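Local structure of hypothetical protein SMU.776 (Streptococcus mutans, 2B78) at residues L4-F9 and V36-D41; Y115-L120 and N145-Y150; L313-L318 and I345-G350. The protein is of unknown function but is probably an S-adenosylmethionine-dependent methyltransferase whose substrate may be RNA. One frame throughout, in Å; residues are numbered along the deposited sequence.

Interaction 1 of 3, residues L4-F9 and V36-D41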
loop_
_atom_site.group_PDB
_atom_site.type_symbol
_atom_site.label_atom_id
_atom_site.label_comp_id
_atom_site.label_asym_id
_atom_site.label_seq_id
_atom_site.Cartn_x
_atom_site.Cartn_y
_atom_site.Cartn_z
ATOM N N LEU A 4 1.441 -14.029 -29.307
ATOM C CA LEU A 4 2.750 -14.005 -28.673
ATOM C C LEU A 4 3.141 -15.387 -28.170
ATOM O O LEU A 4 2.458 -15.965 -27.322
ATOM C CB LEU A 4 2.732 -13.009 -27.510
ATOM C CG LEU A 4 4.014 -12.730 -26.724
ATOM C CD1 LEU A 4 5.103 -12.216 -27.662
ATOM C CD2 LEU A 4 3.717 -11.698 -25.636
ATOM N N MET A 5 4.230 -15.929 -28.707
ATOM C CA MET A 5 4.692 -17.243 -28.272
ATOM C C MET A 5 5.595 -16.984 -27.075
ATOM O O MET A 5 6.548 -16.210 -27.159
ATOM C CB MET A 5 5.466 -17.948 -29.388
ATOM C CG MET A 5 5.724 -19.423 -29.107
ATOM S SD MET A 5 6.503 -20.275 -30.498
ATOM C CE MET A 5 5.083 -20.502 -31.574
ATOM N N VAL A 6 5.291 -17.625 -25.954
ATOM C CA VAL A 6 6.058 -17.410 -24.741
ATOM C C VAL A 6 7.064 -18.505 -24.411
ATOM O O VAL A 6 6.963 -19.628 -24.894
ATOM C CB VAL A 6 5.103 -17.211 -23.552
ATOM C CG1 VAL A 6 4.114 -16.104 -23.892
ATOM C CG2 VAL A 6 4.360 -18.506 -23.243
ATOM N N GLY A 7 8.035 -18.151 -23.575
ATOM C CA GLY A 7 9.065 -19.092 -23.171
ATOM C C GLY A 7 8.577 -20.111 -22.162
ATOM O O GLY A 7 7.483 -19.980 -21.605
ATOM N N SER A 8 9.395 -21.130 -21.917
ATOM C CA SER A 8 9.040 -22.179 -20.978
ATOM C C SER A 8 8.700 -21.621 -19.596
ATOM O O SER A 8 7.663 -21.960 -19.019
ATOM C CB SER A 8 10.190 -23.186 -20.868
ATOM O OG SER A 8 9.813 -24.284 -20.052
ATOM N N PHE A 9 9.567 -20.761 -19.064
ATOM C CA PHE A 9 9.336 -20.182 -17.742
ATOM C C PHE A 9 8.039 -19.372 -17.704
ATOM O O PHE A 9 7.236 -19.513 -16.783
ATOM C CB PHE A 9 10.506 -19.278 -17.338
ATOM C CG PHE A 9 10.722 -19.205 -15.852
ATOM C CD1 PHE A 9 11.262 -20.289 -15.165
ATOM C CD2 PHE A 9 10.363 -18.069 -15.135
ATOM C CE1 PHE A 9 11.439 -20.242 -13.783
ATOM C CE2 PHE A 9 10.534 -18.008 -13.754
ATOM C CZ PHE A 9 11.073 -19.098 -13.075
ATOM N N VAL A 36 -3.215 -9.113 -26.470
ATOM C CA VAL A 36 -2.548 -10.152 -27.241
ATOM C C VAL A 36 -3.056 -11.501 -26.775
ATOM O O VAL A 36 -3.783 -11.589 -25.783
ATOM C CB VAL A 36 -1.006 -10.114 -27.064
ATOM C CG1 VAL A 36 -0.460 -8.749 -27.487
ATOM C CG2 VAL A 36 -0.630 -10.417 -25.610
ATOM N N GLN A 37 -2.697 -12.544 -27.512
ATOM C CA GLN A 37 -3.079 -13.894 -27.147
ATOM C C GLN A 37 -1.771 -14.617 -26.910
ATOM O O GLN A 37 -0.897 -14.633 -27.778
ATOM C CB GLN A 37 -3.842 -14.582 -28.274
ATOM C CG GLN A 37 -5.129 -13.891 -28.677
ATOM C CD GLN A 37 -5.924 -14.724 -29.662
ATOM O OE1 GLN A 37 -5.392 -15.174 -30.684
ATOM N NE2 GLN A 37 -7.203 -14.941 -29.363
ATOM N N LEU A 38 -1.634 -15.200 -25.727
ATOM C CA LEU A 38 -0.421 -15.917 -25.361
ATOM C C LEU A 38 -0.490 -17.379 -25.766
ATOM O O LEU A 38 -1.494 -18.047 -25.521
ATOM C CB LEU A 38 -0.208 -15.829 -23.853
ATOM C CG LEU A 38 -0.242 -14.407 -23.290
ATOM C CD1 LEU A 38 -0.030 -14.448 -21.789
ATOM C CD2 LEU A 38 0.832 -13.566 -23.969
ATOM N N TYR A 39 0.593 -17.863 -26.370
ATOM C CA TYR A 39 0.698 -19.252 -26.815
ATOM C C TYR A 39 2.024 -19.868 -26.357
ATOM O O TYR A 39 3.031 -19.169 -26.235
ATOM C CB TYR A 39 0.627 -19.320 -28.344
ATOM C CG TYR A 39 -0.771 -19.258 -28.912
ATOM C CD1 TYR A 39 -1.475 -20.425 -29.202
ATOM C CD2 TYR A 39 -1.396 -18.033 -29.155
ATOM C CE1 TYR A 39 -2.773 -20.374 -29.725
ATOM C CE2 TYR A 39 -2.689 -17.973 -29.673
ATOM C CZ TYR A 39 -3.369 -19.147 -29.955
ATOM O OH TYR A 39 -4.648 -19.096 -30.463
ATOM N N SER A 40 2.019 -21.175 -26.111
ATOM C CA SER A 40 3.233 -21.879 -25.694
ATOM C C SER A 40 4.059 -22.165 -26.946
ATOM O O SER A 40 3.663 -21.784 -28.051
ATOM C CB SER A 40 2.879 -23.204 -25.020
ATOM O OG SER A 40 2.308 -24.093 -25.961
ATOM N N ASP A 41 5.195 -22.836 -26.773
ATOM C CA ASP A 41 6.073 -23.179 -27.894
ATOM C C ASP A 41 5.474 -24.299 -28.736
ATOM O O ASP A 41 5.927 -24.561 -29.855
ATOM C CB ASP A 41 7.460 -23.604 -27.386
ATOM C CG ASP A 41 7.389 -24.639 -26.275
ATOM O OD1 ASP A 41 6.608 -25.607 -26.405
ATOM O OD2 ASP A 41 8.122 -24.489 -25.267
HETATM O O HOH W 1 6.734 -22.278 -24.250
#
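Leu-4 and Met-5 lie beside Leu-38 and Tyr-39, forming the parallel pair at one edge of the mixed sheet in the PUA-like domain. Three backbone bonds join the segments. Leu-4 N donates to Gln-37 O at 2.9 Å. Leu-4 O in turn accepts from Tyr-39 N at 2.8 Å. The third, from Val-6 N to Tyr-39 O at 2.8 Å, carries the pairing one residue past the end of strand 2-5.

On one face the Leu-4 and Leu-38 side chains lie alongside each other and point the same way, meeting CD2 to CD2 at 3.8 Å. Leu-4 CG stands trans to its own backbone N (chi1 -176°), and the branch CD2 is the one turned to Leu-38. Val-6 crosses Leu-38 at about a right angle and brings CG1 to the same methyl, Leu-38 CD2. Beyond this first layer, Leu-38 also packs on Leu-14 of helix 8-16 and on Ala-49 of strand 45-54, so this face of the edge pair is packed against that helix and the neighbouring strand.

The other face carries Met-5 and Tyr-39, which diverge. Met-5 runs extended as far as SD and then bends (chi3 -78°); its CG lies 3.3 Å from Ser-40 O, and SD rests 3.9 Å from Asp-41 CA. The Tyr-39 ring instead forms a cation-pi contact with Lys-3 and an edge-to-face contact with Phe-45.

Past the strand end, Ser-40 OG is hydrogen-bonded to Ala-42 N and Ile-44 N, bonds that probably help to hold the turn leading into strand 45-54. Between Val-6 O and Asp-41 N the segments have separated too far for a direct bond, and a water spans the gap, 2.7 Å from Val-6 O and accepting from Asp-41 N at 3.0 Å.

Interaction 2 of 3, residues Y115-L120 and N145-Y150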
loop_
_atom_site.group_PDB
_atom_site.type_symbol
_atom_site.label_atom_id
_atom_site.label_comp_id
_atom_site.label_asym_id
_atom_site.label_seq_id
_atom_site.Cartn_x
_atom_site.Cartn_y
_atom_site.Cartn_z
ATOM N N TYR A 115 -13.388 5.967 -0.080
ATOM C CA TYR A 115 -13.099 6.859 1.027
ATOM C C TYR A 115 -14.411 7.517 1.405
ATOM O O TYR A 115 -14.737 8.589 0.905
ATOM C CB TYR A 115 -12.094 7.931 0.596
ATOM C CG TYR A 115 -10.646 7.494 0.605
ATOM C CD1 TYR A 115 -9.842 7.704 1.732
ATOM C CD2 TYR A 115 -10.068 6.889 -0.512
ATOM C CE1 TYR A 115 -8.486 7.326 1.740
ATOM C CE2 TYR A 115 -8.721 6.503 -0.509
ATOM C CZ TYR A 115 -7.941 6.732 0.619
ATOM O OH TYR A 115 -6.603 6.397 0.603
ATOM N N GLY A 116 -15.172 6.876 2.284
ATOM C CA GLY A 116 -16.446 7.450 2.672
ATOM C C GLY A 116 -17.433 7.392 1.521
ATOM O O GLY A 116 -17.744 6.312 1.014
ATOM N N ASP A 117 -17.913 8.555 1.094
ATOM C CA ASP A 117 -18.877 8.625 -0.002
ATOM C C ASP A 117 -18.252 8.775 -1.387
ATOM O O ASP A 117 -18.965 8.848 -2.386
ATOM C CB ASP A 117 -19.843 9.784 0.229
ATOM C CG ASP A 117 -20.714 9.581 1.451
ATOM O OD1 ASP A 117 -21.379 8.524 1.543
ATOM O OD2 ASP A 117 -20.736 10.480 2.316
ATOM N N PHE A 118 -16.926 8.809 -1.445
ATOM C CA PHE A 118 -16.218 8.971 -2.707
ATOM C C PHE A 118 -15.282 7.805 -3.012
ATOM O O PHE A 118 -14.833 7.099 -2.106
ATOM C CB PHE A 118 -15.421 10.279 -2.671
ATOM C CG PHE A 118 -16.282 11.503 -2.535
ATOM C CD1 PHE A 118 -16.792 12.142 -3.662
ATOM C CD2 PHE A 118 -16.617 11.996 -1.275
ATOM C CE1 PHE A 118 -17.627 13.253 -3.533
ATOM C CE2 PHE A 118 -17.450 13.105 -1.139
ATOM C CZ PHE A 118 -17.953 13.731 -2.272
ATOM N N VAL A 119 -14.998 7.599 -4.293
ATOM C CA VAL A 119 -14.102 6.529 -4.697
ATOM C C VAL A 119 -12.867 7.105 -5.358
ATOM O O VAL A 119 -12.887 8.233 -5.871
ATOM C CB VAL A 119 -14.783 5.538 -5.663
ATOM C CG1 VAL A 119 -15.887 4.818 -4.937
ATOM C CG2 VAL A 119 -15.337 6.265 -6.880
ATOM N N LEU A 120 -11.787 6.330 -5.334
ATOM C CA LEU A 120 -10.529 6.751 -5.926
ATOM C C LEU A 120 -9.955 5.657 -6.824
ATOM O O LEU A 120 -9.590 4.581 -6.354
ATOM C CB LEU A 120 -9.519 7.105 -4.828
ATOM C CG LEU A 120 -8.159 7.601 -5.336
ATOM C CD1 LEU A 120 -8.332 8.955 -6.029
ATOM C CD2 LEU A 120 -7.183 7.715 -4.172
ATOM N N ASN A 145 -24.112 3.984 -5.981
ATOM C CA ASN A 145 -24.368 4.913 -4.888
ATOM C C ASN A 145 -23.271 5.844 -4.360
ATOM O O ASN A 145 -23.482 6.539 -3.362
ATOM C CB ASN A 145 -24.990 4.134 -3.723
ATOM C CG ASN A 145 -26.226 3.344 -4.145
ATOM O OD1 ASN A 145 -26.994 3.786 -5.000
ATOM N ND2 ASN A 145 -26.426 2.179 -3.538
ATOM N N PHE A 146 -22.104 5.864 -4.992
ATOM C CA PHE A 146 -21.062 6.771 -4.525
ATOM C C PHE A 146 -21.412 8.174 -5.021
ATOM O O PHE A 146 -22.002 8.326 -6.087
ATOM C CB PHE A 146 -19.692 6.331 -5.045
ATOM C CG PHE A 146 -19.094 5.200 -4.257
ATOM C CD1 PHE A 146 -18.698 5.392 -2.936
ATOM C CD2 PHE A 146 -18.946 3.944 -4.821
ATOM C CE1 PHE A 146 -18.166 4.347 -2.191
ATOM C CE2 PHE A 146 -18.413 2.892 -4.082
ATOM C CZ PHE A 146 -18.024 3.095 -2.767
ATOM N N LEU A 147 -21.054 9.191 -4.245
ATOM C CA LEU A 147 -21.363 10.573 -4.613
ATOM C C LEU A 147 -20.445 11.146 -5.687
ATOM O O LEU A 147 -20.850 12.017 -6.468
ATOM C CB LEU A 147 -21.294 11.467 -3.375
ATOM C CG LEU A 147 -22.137 11.066 -2.165
ATOM C CD1 LEU A 147 -21.939 12.105 -1.079
ATOM C CD2 LEU A 147 -23.608 10.960 -2.547
ATOM N N GLY A 148 -19.206 10.671 -5.720
ATOM C CA GLY A 148 -18.255 11.166 -6.695
ATOM C C GLY A 148 -17.020 10.300 -6.772
ATOM O O GLY A 148 -16.864 9.364 -5.981
ATOM N N ALA A 149 -16.137 10.611 -7.720
ATOM C CA ALA A 149 -14.912 9.847 -7.910
ATOM C C ALA A 149 -13.743 10.695 -8.388
ATOM O O ALA A 149 -13.921 11.707 -9.080
ATOM C CB ALA A 149 -15.154 8.713 -8.907
ATOM N N TYR A 150 -12.547 10.250 -8.013
ATOM C CA TYR A 150 -11.295 10.889 -8.379
ATOM C C TYR A 150 -10.381 9.812 -8.933
ATOM O O TYR A 150 -10.645 8.620 -8.759
ATOM C CB TYR A 150 -10.651 11.527 -7.155
ATOM C CG TYR A 150 -11.369 12.764 -6.709
ATOM C CD1 TYR A 150 -10.952 14.029 -7.142
ATOM C CD2 TYR A 150 -12.496 12.677 -5.899
ATOM C CE1 TYR A 150 -11.651 15.177 -6.772
ATOM C CE2 TYR A 150 -13.201 13.815 -5.528
ATOM C CZ TYR A 150 -12.774 15.059 -5.968
ATOM O OH TYR A 150 -13.482 16.184 -5.608
#
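A beta-alpha-beta crossover brings Val-119 and Ala-149 side by side at the start of two neighbouring parallel strands, 118-123 and 148-153, with helices 126-130 and 132-142 in the connection. Val-119 uses both its backbone polar atoms across the pair: its N donates to Gly-148 O at 3.1 Å, and its O accepts from Tyr-150 N at 3.0 Å. A third bond, from Leu-147 N to Asp-117 O at 2.8 Å, joins the chains just before the strands begin.

On the side of Val-119 and Ala-149, Val-119 and Phe-146 cross at about a right angle, with Val-119 CG1 over the ring face; the modelled approach is implausibly tight, so its exact closeness is doubtful. The ring edge is turned to the backbone, with Asp-117 O in its plane and 3.5 Å from Phe-146 CD1. Phe-139 of helix 132-142 touches both Val-119 and Phe-146, so the crossover helix covers this face.

Phe-118, Leu-120 and Tyr-150 occupy the other face. With no side chain at Gly-148, the Phe-118 ring can come close to the backbone there, its CD1 3.5 Å from Gly-148 CA. One face of this ring is covered by Leu-147 CB, 4.1 Å from Phe-118 CE1. Leu-120 CG is anti to the backbone N (chi1 -178°), which carries CD1 across to within 3.6 Å of Tyr-150 CB. The Tyr-150 hydroxyl is hydrogen-bonded to Glu-169 OE2 and Ala-170 N. Nearer the surface, Leu-147 and Asp-117 extend side by side, with Leu-147 CG 3.6 Å from Asp-117 CB.

Strand 118-123 is also the second arm of a beta hairpin with a two-residue loop, closed by a type II' turn from Tyr-115 to Phe-118 with Gly-116 at its positive-phi corner; hairpin and crossover thus share one strand at the middle of this mixed sheet.

Interaction 3 of 3, residues L313-L318 and I345-G350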
loop_
_atom_site.group_PDB
_atom_site.type_symbol
_atom_site.label_atom_id
_atom_site.label_comp_id
_atom_site.label_asym_id
_atom_site.label_seq_id
_atom_site.Cartn_x
_atom_site.Cartn_y
_atom_site.Cartn_z
ATOM N N LEU A 313 18.625 1.911 9.424
ATOM C CA LEU A 313 17.522 2.416 10.238
ATOM C C LEU A 313 17.401 1.560 11.495
ATOM O O LEU A 313 17.184 2.070 12.592
ATOM C CB LEU A 313 16.210 2.368 9.452
ATOM C CG LEU A 313 16.226 3.130 8.130
ATOM C CD1 LEU A 313 14.877 2.954 7.429
ATOM C CD2 LEU A 313 16.528 4.605 8.377
ATOM N N ILE A 314 17.546 0.252 11.325
ATOM C CA ILE A 314 17.469 -0.677 12.441
ATOM C C ILE A 314 18.639 -0.481 13.401
ATOM O O ILE A 314 18.451 -0.431 14.619
ATOM C CB ILE A 314 17.475 -2.137 11.933
ATOM C CG1 ILE A 314 16.174 -2.428 11.174
ATOM C CG2 ILE A 314 17.639 -3.101 13.102
ATOM C CD1 ILE A 314 14.926 -2.464 12.062
ATOM N N ARG A 315 19.845 -0.358 12.850
ATOM C CA ARG A 315 21.052 -0.177 13.655
ATOM C C ARG A 315 20.974 1.082 14.501
ATOM O O ARG A 315 21.169 1.040 15.719
ATOM C CB ARG A 315 22.294 -0.111 12.760
ATOM C CG ARG A 315 23.626 0.019 13.530
ATOM C CD ARG A 315 24.845 -0.010 12.604
ATOM N NE ARG A 315 24.937 -1.259 11.850
ATOM C CZ ARG A 315 24.534 -1.414 10.592
ATOM N NH1 ARG A 315 24.006 -0.391 9.919
ATOM N NH2 ARG A 315 24.647 -2.600 10.009
ATOM N N GLN A 316 20.696 2.205 13.854
ATOM C CA GLN A 316 20.614 3.463 14.572
ATOM C C GLN A 316 19.396 3.547 15.489
ATOM O O GLN A 316 19.452 4.177 16.546
ATOM C CB GLN A 316 20.670 4.614 13.570
ATOM C CG GLN A 316 22.045 4.688 12.895
ATOM C CD GLN A 316 22.255 5.959 12.096
ATOM O OE1 GLN A 316 21.848 7.044 12.519
ATOM N NE2 GLN A 316 22.911 5.834 10.944
ATOM N N GLY A 317 18.306 2.895 15.102
ATOM C CA GLY A 317 17.125 2.891 15.945
ATOM C C GLY A 317 17.414 2.163 17.247
ATOM O O GLY A 317 16.990 2.589 18.327
ATOM N N LEU A 318 18.146 1.054 17.153
ATOM C CA LEU A 318 18.499 0.272 18.328
ATOM C C LEU A 318 19.303 1.087 19.327
ATOM O O LEU A 318 19.230 0.840 20.530
ATOM C CB LEU A 318 19.297 -0.965 17.920
ATOM C CG LEU A 318 18.458 -2.060 17.269
ATOM C CD1 LEU A 318 19.350 -3.142 16.692
ATOM C CD2 LEU A 318 17.519 -2.638 18.308
ATOM N N ILE A 345 17.073 -6.458 8.300
ATOM C CA ILE A 345 16.849 -6.238 9.719
ATOM C C ILE A 345 17.952 -6.946 10.512
ATOM O O ILE A 345 18.564 -6.351 11.409
ATOM C CB ILE A 345 15.453 -6.765 10.138
ATOM C CG1 ILE A 345 14.367 -5.957 9.416
ATOM C CG2 ILE A 345 15.283 -6.652 11.640
ATOM C CD1 ILE A 345 12.952 -6.431 9.682
ATOM N N GLU A 346 18.219 -8.204 10.166
ATOM C CA GLU A 346 19.266 -8.962 10.848
ATOM C C GLU A 346 20.603 -8.242 10.747
ATOM O O GLU A 346 21.375 -8.217 11.707
ATOM C CB GLU A 346 19.395 -10.368 10.252
ATOM C CG GLU A 346 18.213 -11.257 10.566
ATOM C CD GLU A 346 17.998 -11.407 12.061
ATOM O OE1 GLU A 346 18.776 -12.143 12.701
ATOM O OE2 GLU A 346 17.059 -10.779 12.603
ATOM N N LYS A 347 20.864 -7.649 9.586
ATOM C CA LYS A 347 22.109 -6.927 9.350
ATOM C C LYS A 347 22.229 -5.753 10.322
ATOM O O LYS A 347 23.301 -5.496 10.864
ATOM C CB LYS A 347 22.160 -6.425 7.900
ATOM C CG LYS A 347 23.514 -5.878 7.475
ATOM C CD LYS A 347 23.523 -5.461 6.011
ATOM C CE LYS A 347 24.837 -4.766 5.636
ATOM N NZ LYS A 347 24.896 -4.399 4.185
ATOM N N GLY A 348 21.123 -5.050 10.547
ATOM C CA GLY A 348 21.144 -3.926 11.470
ATOM C C GLY A 348 21.317 -4.328 12.928
ATOM O O GLY A 348 21.935 -3.601 13.712
ATOM N N PHE A 349 20.758 -5.476 13.306
ATOM C CA PHE A 349 20.858 -5.960 14.680
ATOM C C PHE A 349 22.246 -6.454 15.047
ATOM O O PHE A 349 22.622 -6.431 16.221
ATOM C CB PHE A 349 19.865 -7.100 14.925
ATOM C CG PHE A 349 18.559 -6.653 15.499
ATOM C CD1 PHE A 349 18.428 -6.420 16.858
ATOM C CD2 PHE A 349 17.459 -6.450 14.675
ATOM C CE1 PHE A 349 17.225 -5.992 17.392
ATOM C CE2 PHE A 349 16.245 -6.019 15.203
ATOM C CZ PHE A 349 16.130 -5.790 16.564
ATOM N N GLY A 350 23.008 -6.903 14.055
ATOM C CA GLY A 350 24.330 -7.421 14.359
ATOM C C GLY A 350 24.132 -8.604 15.287
ATOM O O GLY A 350 23.249 -9.430 15.049
#
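Segments 313-318 of helix 306-319 and 345-349 of helix 338-349 approach to 7.6 Å between their axes and run in broadly the same direction, at 39°. The close point falls at Arg-315 and Gly-348, whose CA atoms are 4.3 Å apart. Because Gly-348 has no side chain, Ile-314 CB can settle 4.1 Å from its CA, and Arg-315 CA makes a C-H...O contact with Gly-348 O.

Beneath this crossing lies an apolar layer. Leu-318 CD1 stands over one face of the Phe-349 ring, 3.7 Å from its centroid. With CG1 beside the backbone N (chi1 -68°), Ile-314 turns CG2 anti to that N, where it meets Phe-349 CD2 obliquely at 3.7 Å, while Ile-314 CD1 approaches Ile-345 CG2 at 4.2 Å. Ile-327 touches both Ile-314 and Leu-318, and His-354 stacks on Phe-349.

The Arg-315 chain bends at chi3 (-61°), laying one face of its guanidinium over Gly-348 CA. Its NH2 is 6.1 Å from Lys-347 NZ but also lies beside the C-terminal turn of helix 338-349, whose carbonyls probably favour a positive charge. With the apolar pairs buried and Arg-315 and Lys-347 at the exposed side, the contact is chiefly apolar.

In the fold
The three contacts follow one another along the chain and none touches another. Interaction 1 belongs to the PUA-like domain; its centre is 40 Å from that of interaction 2 and 44 Å from that of interaction 3. Interaction 2 lies in the separate five-stranded sheet built from residues 96-165, its nearest atoms about 23 Å from interaction 3, on the opposite side of the chain's centre. Interaction 3 pairs two helices that flank the seven-stranded sheet, whose 3-2-1-4-5-7-6 order is that of class I methyltransferases. It alone approaches the cofactor site: the side chain of Ile-314 is about 11 Å from that of Val-272, a residue of the S-adenosylhomocysteine site, though that ligand is not bound to this chain.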